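Local coordinates for cell wall binding protein cwp8 (PDB 5J6Q) that probably attaches to the clostridial cell wall through three CWB2 modules, as a surface protein associated with the S-layer, at residues S68-Q79 against I172-K183; V562-L572 against I584-L593. All blocks are in the same frame, centred on the assembly; numbering follows the deposited sequence.

Contact 1 (S68-Q79 against I172-K183)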
loop_
_atom_site.group_PDB
_atom_site.type_symbol
_atom_site.label_atom_id
_atom_site.label_comp_id
_atom_site.label_asym_id
_atom_site.label_seq_id
_atom_site.Cartn_x
_atom_site.Cartn_y
_atom_site.Cartn_z
ATOM N N SER A 68 -20.805 -14.439 -0.240
ATOM C CA SER A 68 -20.425 -14.770 1.112
ATOM C C SER A 68 -21.667 -15.272 1.879
ATOM O O SER A 68 -22.806 -15.129 1.381
ATOM C CB SER A 68 -19.785 -13.533 1.755
ATOM O OG SER A 68 -20.718 -12.582 2.243
ATOM N N LEU A 69 -21.462 -15.875 3.093
ATOM C CA LEU A 69 -22.596 -16.299 3.904
ATOM C C LEU A 69 -22.127 -16.138 5.340
ATOM O O LEU A 69 -20.896 -16.080 5.571
ATOM C CB LEU A 69 -23.015 -17.780 3.622
ATOM C CG LEU A 69 -21.849 -18.824 3.730
ATOM C CD1 LEU A 69 -21.393 -19.060 5.176
ATOM C CD2 LEU A 69 -22.331 -20.230 3.120
ATOM N N LYS A 70 -23.018 -16.075 6.286
ATOM C CA LYS A 70 -22.514 -15.964 7.664
ATOM C C LYS A 70 -22.929 -17.174 8.489
ATOM O O LYS A 70 -24.014 -17.658 8.293
ATOM C CB LYS A 70 -23.117 -14.732 8.417
ATOM C CG LYS A 70 -22.910 -13.338 7.767
ATOM C CD LYS A 70 -24.021 -12.331 8.265
ATOM C CE LYS A 70 -23.963 -10.954 7.604
ATOM N NZ LYS A 70 -25.187 -10.125 7.917
ATOM N N VAL A 71 -22.063 -17.628 9.405
ATOM C CA VAL A 71 -22.382 -18.670 10.357
ATOM C C VAL A 71 -22.539 -18.078 11.709
ATOM O O VAL A 71 -21.613 -17.467 12.209
ATOM C CB VAL A 71 -21.309 -19.735 10.438
ATOM C CG1 VAL A 71 -21.778 -20.841 11.397
ATOM C CG2 VAL A 71 -21.001 -20.296 9.073
ATOM N N THR A 72 -23.686 -18.236 12.329
ATOM C CA THR A 72 -23.796 -17.697 13.642
ATOM C C THR A 72 -23.849 -18.904 14.598
ATOM O O THR A 72 -24.505 -19.943 14.326
ATOM C CB THR A 72 -25.058 -16.760 13.813
ATOM O OG1 THR A 72 -26.225 -17.548 13.652
ATOM C CG2 THR A 72 -25.035 -15.551 12.837
ATOM N N ILE A 73 -23.087 -18.767 15.701
ATOM C CA ILE A 73 -22.988 -19.747 16.754
ATOM C C ILE A 73 -23.364 -19.011 17.998
ATOM O O ILE A 73 -22.818 -17.934 18.275
ATOM C CB ILE A 73 -21.528 -20.348 16.962
ATOM C CG1 ILE A 73 -21.014 -20.962 15.723
ATOM C CG2 ILE A 73 -21.552 -21.350 18.151
ATOM C CD1 ILE A 73 -20.157 -19.975 14.930
ATOM N N GLN A 74 -24.281 -19.550 18.770
ATOM C CA GLN A 74 -24.578 -18.915 20.041
ATOM C C GLN A 74 -24.851 -19.942 21.160
ATOM O O GLN A 74 -25.743 -20.788 21.054
ATOM C CB GLN A 74 -25.753 -17.977 19.939
ATOM C CG GLN A 74 -26.103 -17.380 21.304
ATOM C CD GLN A 74 -27.226 -16.369 21.187
ATOM O OE1 GLN A 74 -28.035 -16.404 20.255
ATOM N NE2 GLN A 74 -27.347 -15.484 22.196
ATOM N N ASP A 75 -24.069 -19.863 22.220
ATOM C CA ASP A 75 -24.261 -20.781 23.321
ATOM C C ASP A 75 -25.555 -20.454 24.038
ATOM O O ASP A 75 -25.787 -19.294 24.384
ATOM C CB ASP A 75 -23.057 -20.643 24.228
ATOM C CG ASP A 75 -23.071 -21.471 25.481
ATOM O OD1 ASP A 75 -24.120 -22.037 25.816
ATOM O OD2 ASP A 75 -22.046 -21.544 26.117
ATOM N N LYS A 76 -26.418 -21.428 24.244
ATOM C CA LYS A 76 -27.693 -21.144 24.926
ATOM C C LYS A 76 -27.521 -21.133 26.471
ATOM O O LYS A 76 -28.514 -21.043 27.171
ATOM C CB LYS A 76 -28.742 -22.198 24.563
ATOM C CG LYS A 76 -28.951 -22.384 23.032
ATOM C CD LYS A 76 -30.053 -23.447 22.829
ATOM C CE LYS A 76 -30.235 -23.887 21.379
ATOM N NZ LYS A 76 -30.595 -25.309 21.333
ATOM N N GLY A 77 -26.257 -21.202 26.950
ATOM C CA GLY A 77 -25.947 -21.241 28.361
ATOM C C GLY A 77 -25.923 -22.660 28.909
ATOM O O GLY A 77 -26.963 -23.297 29.096
ATOM N N HIS A 78 -24.743 -23.148 29.180
ATOM C CA HIS A 78 -24.632 -24.492 29.730
ATOM C C HIS A 78 -23.526 -24.567 30.760
ATOM O O HIS A 78 -22.637 -23.707 30.800
ATOM C CB HIS A 78 -24.287 -25.504 28.593
ATOM C CG HIS A 78 -22.998 -25.162 27.928
ATOM N ND1 HIS A 78 -21.885 -25.967 28.007
ATOM C CD2 HIS A 78 -22.629 -24.074 27.194
ATOM C CE1 HIS A 78 -20.884 -25.377 27.365
ATOM N NE2 HIS A 78 -21.306 -24.238 26.863
ATOM N N GLN A 79 -23.587 -25.597 31.592
ATOM C CA GLN A 79 -22.469 -25.833 32.507
ATOM C C GLN A 79 -22.352 -27.326 32.832
ATOM O O GLN A 79 -23.255 -28.087 32.512
ATOM C CB GLN A 79 -22.642 -25.022 33.805
ATOM C CG GLN A 79 -23.298 -25.803 34.926
ATOM C CD GLN A 79 -23.318 -24.956 36.178
ATOM O OE1 GLN A 79 -22.270 -24.631 36.733
ATOM N NE2 GLN A 79 -24.500 -24.544 36.604
ATOM N N ILE A 172 -29.530 -20.719 32.598
ATOM C CA ILE A 172 -28.259 -20.097 32.298
ATOM C C ILE A 172 -28.524 -19.357 31.023
ATOM O O ILE A 172 -28.650 -19.999 29.987
ATOM C CB ILE A 172 -27.150 -21.150 32.125
ATOM C CG1 ILE A 172 -27.028 -22.004 33.391
ATOM C CG2 ILE A 172 -25.855 -20.481 31.786
ATOM C CD1 ILE A 172 -26.032 -23.122 33.177
ATOM N N ASP A 173 -28.627 -18.013 31.070
ATOM C CA ASP A 173 -28.959 -17.208 29.879
ATOM C C ASP A 173 -28.049 -17.433 28.678
ATOM O O ASP A 173 -26.875 -17.736 28.841
ATOM C CB ASP A 173 -28.917 -15.708 30.213
ATOM C CG ASP A 173 -29.881 -15.286 31.302
ATOM O OD1 ASP A 173 -31.012 -15.841 31.354
ATOM O OD2 ASP A 173 -29.512 -14.409 32.099
ATOM N N SER A 174 -28.584 -17.264 27.462
ATOM C CA SER A 174 -27.759 -17.437 26.284
ATOM C C SER A 174 -26.596 -16.473 26.373
ATOM O O SER A 174 -26.697 -15.407 26.959
ATOM C CB SER A 174 -28.556 -17.215 24.996
ATOM O OG SER A 174 -28.941 -15.864 24.782
ATOM N N LYS A 175 -25.479 -16.870 25.832
ATOM C CA LYS A 175 -24.288 -16.056 25.829
ATOM C C LYS A 175 -24.327 -15.250 24.565
ATOM O O LYS A 175 -25.426 -15.019 24.032
ATOM C CB LYS A 175 -23.027 -16.925 25.923
ATOM C CG LYS A 175 -22.898 -17.591 27.296
ATOM C CD LYS A 175 -21.704 -18.543 27.373
ATOM C CE LYS A 175 -21.859 -19.521 28.526
ATOM N NZ LYS A 175 -20.703 -20.464 28.641
ATOM N N GLU A 176 -23.180 -14.857 24.028
ATOM C CA GLU A 176 -23.277 -13.965 22.887
ATOM C C GLU A 176 -23.038 -14.553 21.504
ATOM O O GLU A 176 -22.097 -15.300 21.278
ATOM C CB GLU A 176 -22.324 -12.779 23.120
ATOM C CG GLU A 176 -22.848 -11.839 24.196
ATOM C CD GLU A 176 -23.206 -10.466 23.652
ATOM O OE1 GLU A 176 -23.494 -10.347 22.440
ATOM O OE2 GLU A 176 -23.199 -9.508 24.446
ATOM N N LEU A 177 -23.904 -14.142 20.582
ATOM C CA LEU A 177 -23.928 -14.473 19.140
ATOM C C LEU A 177 -22.599 -14.130 18.458
ATOM O O LEU A 177 -22.328 -12.937 18.329
ATOM C CB LEU A 177 -25.049 -13.589 18.538
ATOM C CG LEU A 177 -25.535 -13.781 17.086
ATOM C CD1 LEU A 177 -24.441 -13.387 16.120
ATOM C CD2 LEU A 177 -26.046 -15.158 16.801
ATOM N N HIS A 178 -21.773 -15.136 18.043
ATOM C CA HIS A 178 -20.511 -14.892 17.311
ATOM C C HIS A 178 -20.774 -15.163 15.791
ATOM O O HIS A 178 -21.513 -16.086 15.466
ATOM C CB HIS A 178 -19.340 -15.801 17.770
ATOM C CG HIS A 178 -19.036 -15.708 19.227
ATOM N ND1 HIS A 178 -19.559 -16.589 20.154
ATOM C CD2 HIS A 178 -18.248 -14.843 19.916
ATOM C CE1 HIS A 178 -19.093 -16.253 21.348
ATOM N NE2 HIS A 178 -18.303 -15.206 21.237
ATOM N N THR A 179 -20.152 -14.403 14.883
ATOM C CA THR A 179 -20.413 -14.551 13.478
ATOM C C THR A 179 -19.186 -14.731 12.728
ATOM O O THR A 179 -18.205 -13.978 12.908
ATOM C CB THR A 179 -21.125 -13.305 12.924
ATOM O OG1 THR A 179 -22.377 -13.231 13.576
ATOM C CG2 THR A 179 -21.326 -13.384 11.387
ATOM N N VAL A 180 -19.219 -15.713 11.859
ATOM C CA VAL A 180 -18.074 -15.946 11.066
ATOM C C VAL A 180 -18.565 -15.772 9.661
ATOM O O VAL A 180 -19.542 -16.422 9.222
ATOM C CB VAL A 180 -17.527 -17.387 11.305
ATOM C CG1 VAL A 180 -16.303 -17.636 10.433
ATOM C CG2 VAL A 180 -17.222 -17.609 12.798
ATOM N N THR A 181 -17.898 -14.964 8.930
ATOM C CA THR A 181 -18.352 -14.726 7.570
ATOM C C THR A 181 -17.491 -15.504 6.751
ATOM O O THR A 181 -16.289 -15.502 7.033
ATOM C CB THR A 181 -18.251 -13.208 7.274
ATOM O OG1 THR A 181 -19.066 -12.547 8.274
ATOM C CG2 THR A 181 -18.672 -12.871 5.861
ATOM N N VAL A 182 -18.048 -16.216 5.755
ATOM C CA VAL A 182 -17.219 -17.043 4.888
ATOM C C VAL A 182 -17.347 -16.491 3.515
ATOM O O VAL A 182 -18.490 -16.333 3.055
ATOM C CB VAL A 182 -17.627 -18.570 4.907
ATOM C CG1 VAL A 182 -16.843 -19.305 3.849
ATOM C CG2 VAL A 182 -17.323 -19.195 6.283
ATOM N N LYS A 183 -16.181 -16.212 2.838
ATOM C CA LYS A 183 -16.205 -15.581 1.522
ATOM C C LYS A 183 -15.454 -16.324 0.486
ATOM O O LYS A 183 -14.327 -16.765 0.746
ATOM C CB LYS A 183 -15.531 -14.163 1.542
ATOM C CG LYS A 183 -15.923 -13.228 2.646
ATOM C CD LYS A 183 -15.318 -11.809 2.337
ATOM C CE LYS A 183 -15.675 -10.750 3.361
ATOM N NZ LYS A 183 -14.831 -9.500 3.219
HETATM O O HOH W 1 -22.182 -17.560 22.432
#
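V71 and V180 face each other as a hydrogen-bonded antiparallel pair, at the heart of a ladder in which the backbone amides pair with one another without side-chain help. V71 N gives a nearly straight bond to V180 O (2.8 Å, 171° at the hydrogen), and V180 N returns one to V71 O. L69 with V182 and I73 with H178 repeat this two-way pairing, while at the non-hydrogen-bonded positions CA-H groups, such as that of T72 toward H178 O, lean on the same carbonyls.

Past I73 the strict register is lost and other donors step in. Q74, its CG anti to the backbone N (chi1 177°) and its chain extended, carries NE2 to K175 O at 2.7 Å; that oxygen lies close to the amide plane, whereas the amide nitrogen stands 27° from the carbonyl plane. K175 N turns instead to D75 O, 2.8 Å away. In the widened gap a water accepts from D75 N; its further link to E176 O is unusually short and less certain. The K175 ammonium lies near D75 OD2 in a salt bridge that is weak and whose carboxylate position is uncertain. On the face carrying T72, the methyl CD2 of L177 rests on T72 CB at 3.5 Å.

Strands 68-75 and 178-183 are the neighbouring central members of a mixed five-strand sheet. Strand 41-45 flanks the first and strand 5-8 runs parallel to the second, while helix 53-61 covers the face bearing L69, V71 and V182.

Contact 2 (V562-L572 against I584-L593); sequences VELRLKNATKL and IEKIAEKINL. With SO4 (sulfate ion), chain G; SO4 (sulfate ion), chain H.
I591 is wedged against the chain that leaves helix 556-565, and its side chain serves as a worked example of one residue closing a helix-to-loop corner. Its CB sits 3.2 Å from L566 O. CG2 reaches V562 CG1 at 3.4 Å, tighter than usual for two methyls, and also meets L566 CB. CG1 takes the cramped place between the backbone N and the carbonyl carbon (chi1 73°), and with chi2 extended CD1 runs off at roughly a right angle to CG2, to A569 CB at 3.7 Å.

Both helices end here. Helix 581-590 stops in a Schellman motif, with N592 as the C-prime residue at positive phi, L593 N bonded to A588 O and N592 N to E589 O; the other chain makes a type I turn from L566 to A569. The contact joins the end of helix 556-565, this turn and the start of strand 572-575 to helix 581-590, which follows that strand in the chain; the parallel sheet with its helices belongs to the CWB2 region.

L572 points at helix 581-590, its CD2 lying 3.7 Å from I587 CG2 and near I584 CG2. L593 lays CD1 against the peptide between T570 and K571. On the exposed side, K567 bends so that CE approaches K590 O and N592 OD1, and a water donates to that OD1 while accepting weakly from K567 NZ. K571 NZ forms salt bridges with E287 and E283 and bonds a sulfate O3 at 3.0 Å; R565 NH1 holds another; both sulfates probably come from the crystallisation liquor.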
loop_
_atom_site.group_PDB
_atom_site.type_symbol
_atom_site.label_atom_id
_atom_site.label_comp_id
_atom_site.label_asym_id
_atom_site.label_seq_id
_atom_site.Cartn_x
_atom_site.Cartn_y
_atom_site.Cartn_z
ATOM N N VAL A 562 14.760 24.817 -4.439
ATOM C CA VAL A 562 13.496 24.182 -4.619
ATOM C C VAL A 562 12.387 25.142 -4.044
ATOM O O VAL A 562 11.325 25.283 -4.627
ATOM C CB VAL A 562 13.567 22.785 -3.914
ATOM C CG1 VAL A 562 12.157 22.229 -3.723
ATOM C CG2 VAL A 562 14.429 21.789 -4.745
ATOM N N GLU A 563 12.642 25.700 -2.857
ATOM C CA GLU A 563 11.733 26.616 -2.182
ATOM C C GLU A 563 11.413 27.806 -3.114
ATOM O O GLU A 563 10.279 28.225 -3.137
ATOM C CB GLU A 563 12.412 27.079 -0.878
ATOM C CG GLU A 563 11.861 28.304 -0.225
ATOM C CD GLU A 563 12.422 28.563 1.147
ATOM O OE1 GLU A 563 11.642 28.508 2.072
ATOM O OE2 GLU A 563 13.624 28.838 1.302
ATOM N N LEU A 564 12.423 28.356 -3.893
ATOM C CA LEU A 564 12.156 29.508 -4.806
ATOM C C LEU A 564 11.521 29.133 -6.105
ATOM O O LEU A 564 10.640 29.861 -6.605
ATOM C CB LEU A 564 13.472 30.213 -5.189
ATOM C CG LEU A 564 14.143 30.916 -4.030
ATOM C CD1 LEU A 564 15.506 31.523 -4.493
ATOM C CD2 LEU A 564 13.112 32.006 -3.554
ATOM N N ARG A 565 11.930 27.980 -6.687
ATOM C CA ARG A 565 11.491 27.680 -8.040
ATOM C C ARG A 565 10.384 26.723 -8.194
ATOM O O ARG A 565 9.801 26.729 -9.290
ATOM C CB ARG A 565 12.697 27.084 -8.897
ATOM C CG ARG A 565 13.947 28.006 -8.936
ATOM C CD ARG A 565 13.802 29.163 -9.910
ATOM N NE ARG A 565 13.220 30.252 -9.191
ATOM C CZ ARG A 565 13.761 31.453 -9.027
ATOM N NH1 ARG A 565 13.113 32.380 -8.345
ATOM N NH2 ARG A 565 14.956 31.731 -9.551
ATOM N N LEU A 566 10.054 25.905 -7.187
ATOM C CA LEU A 566 9.116 24.809 -7.590
ATOM C C LEU A 566 7.868 24.777 -6.834
ATOM O O LEU A 566 7.225 23.754 -6.654
ATOM C CB LEU A 566 9.912 23.454 -7.394
ATOM C CG LEU A 566 11.195 23.430 -8.190
ATOM C CD1 LEU A 566 11.959 22.027 -7.943
ATOM C CD2 LEU A 566 11.005 23.551 -9.692
ATOM N N LYS A 567 7.469 25.953 -6.427
ATOM C CA LYS A 567 6.261 26.206 -5.686
ATOM C C LYS A 567 5.049 25.812 -6.429
ATOM O O LYS A 567 4.020 25.576 -5.807
ATOM C CB LYS A 567 6.235 27.695 -5.324
ATOM C CG LYS A 567 6.107 27.934 -3.901
ATOM C CD LYS A 567 7.298 27.401 -3.181
ATOM C CE LYS A 567 6.859 27.150 -1.787
ATOM N NZ LYS A 567 7.777 27.773 -0.844
ATOM N N ASN A 568 5.134 25.729 -7.740
ATOM C CA ASN A 568 4.001 25.324 -8.605
ATOM C C ASN A 568 3.971 23.774 -8.812
ATOM O O ASN A 568 3.019 23.309 -9.413
ATOM C CB ASN A 568 4.122 26.023 -9.984
ATOM C CG ASN A 568 4.086 27.577 -9.800
ATOM O OD1 ASN A 568 3.120 28.125 -9.255
ATOM N ND2 ASN A 568 5.140 28.330 -10.046
ATOM N N ALA A 569 4.981 22.992 -8.266
ATOM C CA ALA A 569 5.016 21.550 -8.522
ATOM C C ALA A 569 3.841 20.834 -7.857
ATOM O O ALA A 569 3.688 20.989 -6.698
ATOM C CB ALA A 569 6.330 20.951 -8.018
ATOM N N THR A 570 3.005 20.083 -8.597
ATOM C CA THR A 570 1.846 19.433 -7.980
ATOM C C THR A 570 2.026 17.956 -8.015
ATOM O O THR A 570 1.052 17.216 -7.842
ATOM C CB THR A 570 0.534 19.863 -8.692
ATOM O OG1 THR A 570 0.631 19.563 -10.095
ATOM C CG2 THR A 570 0.256 21.378 -8.481
ATOM N N LYS A 571 3.313 17.498 -8.143
ATOM C CA LYS A 571 3.633 16.076 -8.232
ATOM C C LYS A 571 5.150 15.858 -8.035
ATOM O O LYS A 571 5.994 16.581 -8.650
ATOM C CB LYS A 571 3.202 15.527 -9.643
ATOM C CG LYS A 571 3.030 14.005 -9.666
ATOM C CD LYS A 571 2.888 13.443 -11.062
ATOM C CE LYS A 571 2.328 12.038 -10.930
ATOM N NZ LYS A 571 2.297 11.270 -12.210
ATOM N N LEU A 572 5.510 14.943 -7.214
ATOM C CA LEU A 572 6.944 14.567 -7.025
ATOM C C LEU A 572 7.068 13.124 -7.538
ATOM O O LEU A 572 6.360 12.252 -7.063
ATOM C CB LEU A 572 7.242 14.728 -5.564
ATOM C CG LEU A 572 8.636 14.358 -5.093
ATOM C CD1 LEU A 572 9.773 14.948 -5.996
ATOM C CD2 LEU A 572 8.681 14.887 -3.689
ATOM N N ILE A 584 12.692 13.084 0.234
ATOM C CA ILE A 584 11.372 13.206 -0.386
ATOM C C ILE A 584 10.491 14.079 0.506
ATOM O O ILE A 584 9.652 14.882 -0.014
ATOM C CB ILE A 584 10.637 11.817 -0.547
ATOM C CG1 ILE A 584 11.459 10.819 -1.428
ATOM C CG2 ILE A 584 9.199 11.974 -1.150
ATOM C CD1 ILE A 584 12.231 11.362 -2.650
ATOM N N GLU A 585 10.635 13.940 1.845
ATOM C CA GLU A 585 9.746 14.709 2.707
ATOM C C GLU A 585 10.200 16.163 2.601
ATOM O O GLU A 585 9.330 17.033 2.403
ATOM C CB GLU A 585 9.761 14.206 4.182
ATOM C CG GLU A 585 9.122 12.824 4.284
ATOM C CD GLU A 585 9.236 12.232 5.679
ATOM O OE1 GLU A 585 8.205 11.788 6.176
ATOM O OE2 GLU A 585 10.368 12.191 6.254
ATOM N N LYS A 586 11.511 16.385 2.649
ATOM C CA LYS A 586 12.112 17.729 2.561
ATOM C C LYS A 586 11.605 18.389 1.291
ATOM O O LYS A 586 11.177 19.536 1.347
ATOM C CB LYS A 586 13.681 17.661 2.508
ATOM C CG LYS A 586 14.449 18.988 2.922
ATOM C CD LYS A 586 13.601 19.880 3.960
ATOM C CE LYS A 586 14.043 19.704 5.427
ATOM N NZ LYS A 586 13.025 20.341 6.326
ATOM N N ILE A 587 11.600 17.643 0.147
ATOM C CA ILE A 587 11.218 18.184 -1.134
ATOM C C ILE A 587 9.727 18.567 -1.091
ATOM O O ILE A 587 9.352 19.689 -1.477
ATOM C CB ILE A 587 11.548 17.176 -2.309
ATOM C CG1 ILE A 587 13.059 16.935 -2.479
ATOM C CG2 ILE A 587 11.007 17.730 -3.605
ATOM C CD1 ILE A 587 13.313 15.800 -3.461
ATOM N N ALA A 588 8.867 17.629 -0.619
ATOM C CA ALA A 588 7.455 17.875 -0.498
ATOM C C ALA A 588 7.121 19.186 0.332
ATOM O O ALA A 588 6.212 19.972 -0.027
ATOM C CB ALA A 588 6.790 16.657 0.174
ATOM N N GLU A 589 7.824 19.355 1.429
ATOM C CA GLU A 589 7.685 20.443 2.348
ATOM C C GLU A 589 7.974 21.780 1.611
ATOM O O GLU A 589 7.088 22.633 1.591
ATOM C CB GLU A 589 8.644 20.260 3.539
ATOM C CG GLU A 589 8.515 21.393 4.528
ATOM C CD GLU A 589 9.642 21.491 5.537
ATOM O OE1 GLU A 589 10.433 20.517 5.744
ATOM O OE2 GLU A 589 9.749 22.585 6.131
ATOM N N LYS A 590 9.185 21.939 1.007
ATOM C CA LYS A 590 9.569 23.133 0.249
ATOM C C LYS A 590 8.649 23.529 -0.867
ATOM O O LYS A 590 8.410 24.744 -1.062
ATOM C CB LYS A 590 10.959 22.931 -0.312
ATOM C CG LYS A 590 11.953 22.702 0.831
ATOM C CD LYS A 590 12.355 24.040 1.491
ATOM C CE LYS A 590 11.945 24.019 2.943
ATOM N NZ LYS A 590 12.889 24.779 3.799
ATOM N N ILE A 591 8.149 22.582 -1.635
ATOM C CA ILE A 591 7.223 22.955 -2.729
ATOM C C ILE A 591 5.779 23.007 -2.290
ATOM O O ILE A 591 4.907 23.185 -3.162
ATOM C CB ILE A 591 7.351 21.985 -3.935
ATOM C CG1 ILE A 591 6.709 20.585 -3.614
ATOM C CG2 ILE A 591 8.836 21.819 -4.271
ATOM C CD1 ILE A 591 7.025 19.511 -4.675
ATOM N N ASN A 592 5.496 22.849 -0.959
ATOM C CA ASN A 592 4.101 22.883 -0.469
ATOM C C ASN A 592 3.214 21.869 -1.153
ATOM O O ASN A 592 2.075 22.156 -1.520
ATOM C CB ASN A 592 3.454 24.291 -0.727
ATOM C CG ASN A 592 3.949 25.392 0.168
ATOM O OD1 ASN A 592 4.056 26.556 -0.274
ATOM N ND2 ASN A 592 4.186 25.170 1.442
ATOM N N LEU A 593 3.708 20.675 -1.326
ATOM C CA LEU A 593 2.943 19.679 -2.041
ATOM C C LEU A 593 1.669 19.194 -1.320
ATOM O O LEU A 593 0.713 18.886 -2.008
ATOM C CB LEU A 593 3.899 18.479 -2.407
ATOM C CG LEU A 593 3.302 17.348 -3.172
ATOM C CD1 LEU A 593 2.964 17.786 -4.590
ATOM C CD2 LEU A 593 4.256 16.180 -3.131
HETATM S S SO4 G . 14.204 35.111 -7.001
HETATM O O1 SO4 G . 14.146 36.655 -6.856
HETATM O O2 SO4 G . 15.229 34.562 -6.212
HETATM O O3 SO4 G . 14.493 34.817 -8.405
HETATM O O4 SO4 G . 12.878 34.603 -6.622
HETATM S S SO4 H . 5.489 10.852 -14.227
HETATM O O1 SO4 H . 6.909 10.906 -13.848
HETATM O O2 SO4 H . 4.844 9.580 -13.522
HETATM O O3 SO4 H . 4.636 12.035 -13.892
HETATM O O4 SO4 H . 5.756 10.760 -15.645
HETATM O O HOH W 2 5.265 29.216 0.712
HETATM O O HOH W 3 2.380 22.693 -5.069
#

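How the contacts relate
Two ways of joining chain segments appear at opposite sides of the molecule's centre, with contact centres about 54 Å apart and no touch between them. Contact 1 is only partly buried and brings together segments 93 residues apart at their closest ends; it is held chiefly by backbone hydrogen bonds inside a mixed sheet. Contact 2 is largely buried, spans a short chain separation, and has no clear direct hydrogen bond across it, relying on branched aliphatic side chains at two helix ends, with at most a weak water bridge. The elements are distinct: strands 68-75 and 178-183 in the first, helices 556-565 and 581-590 with the start of strand 572-575 in the second.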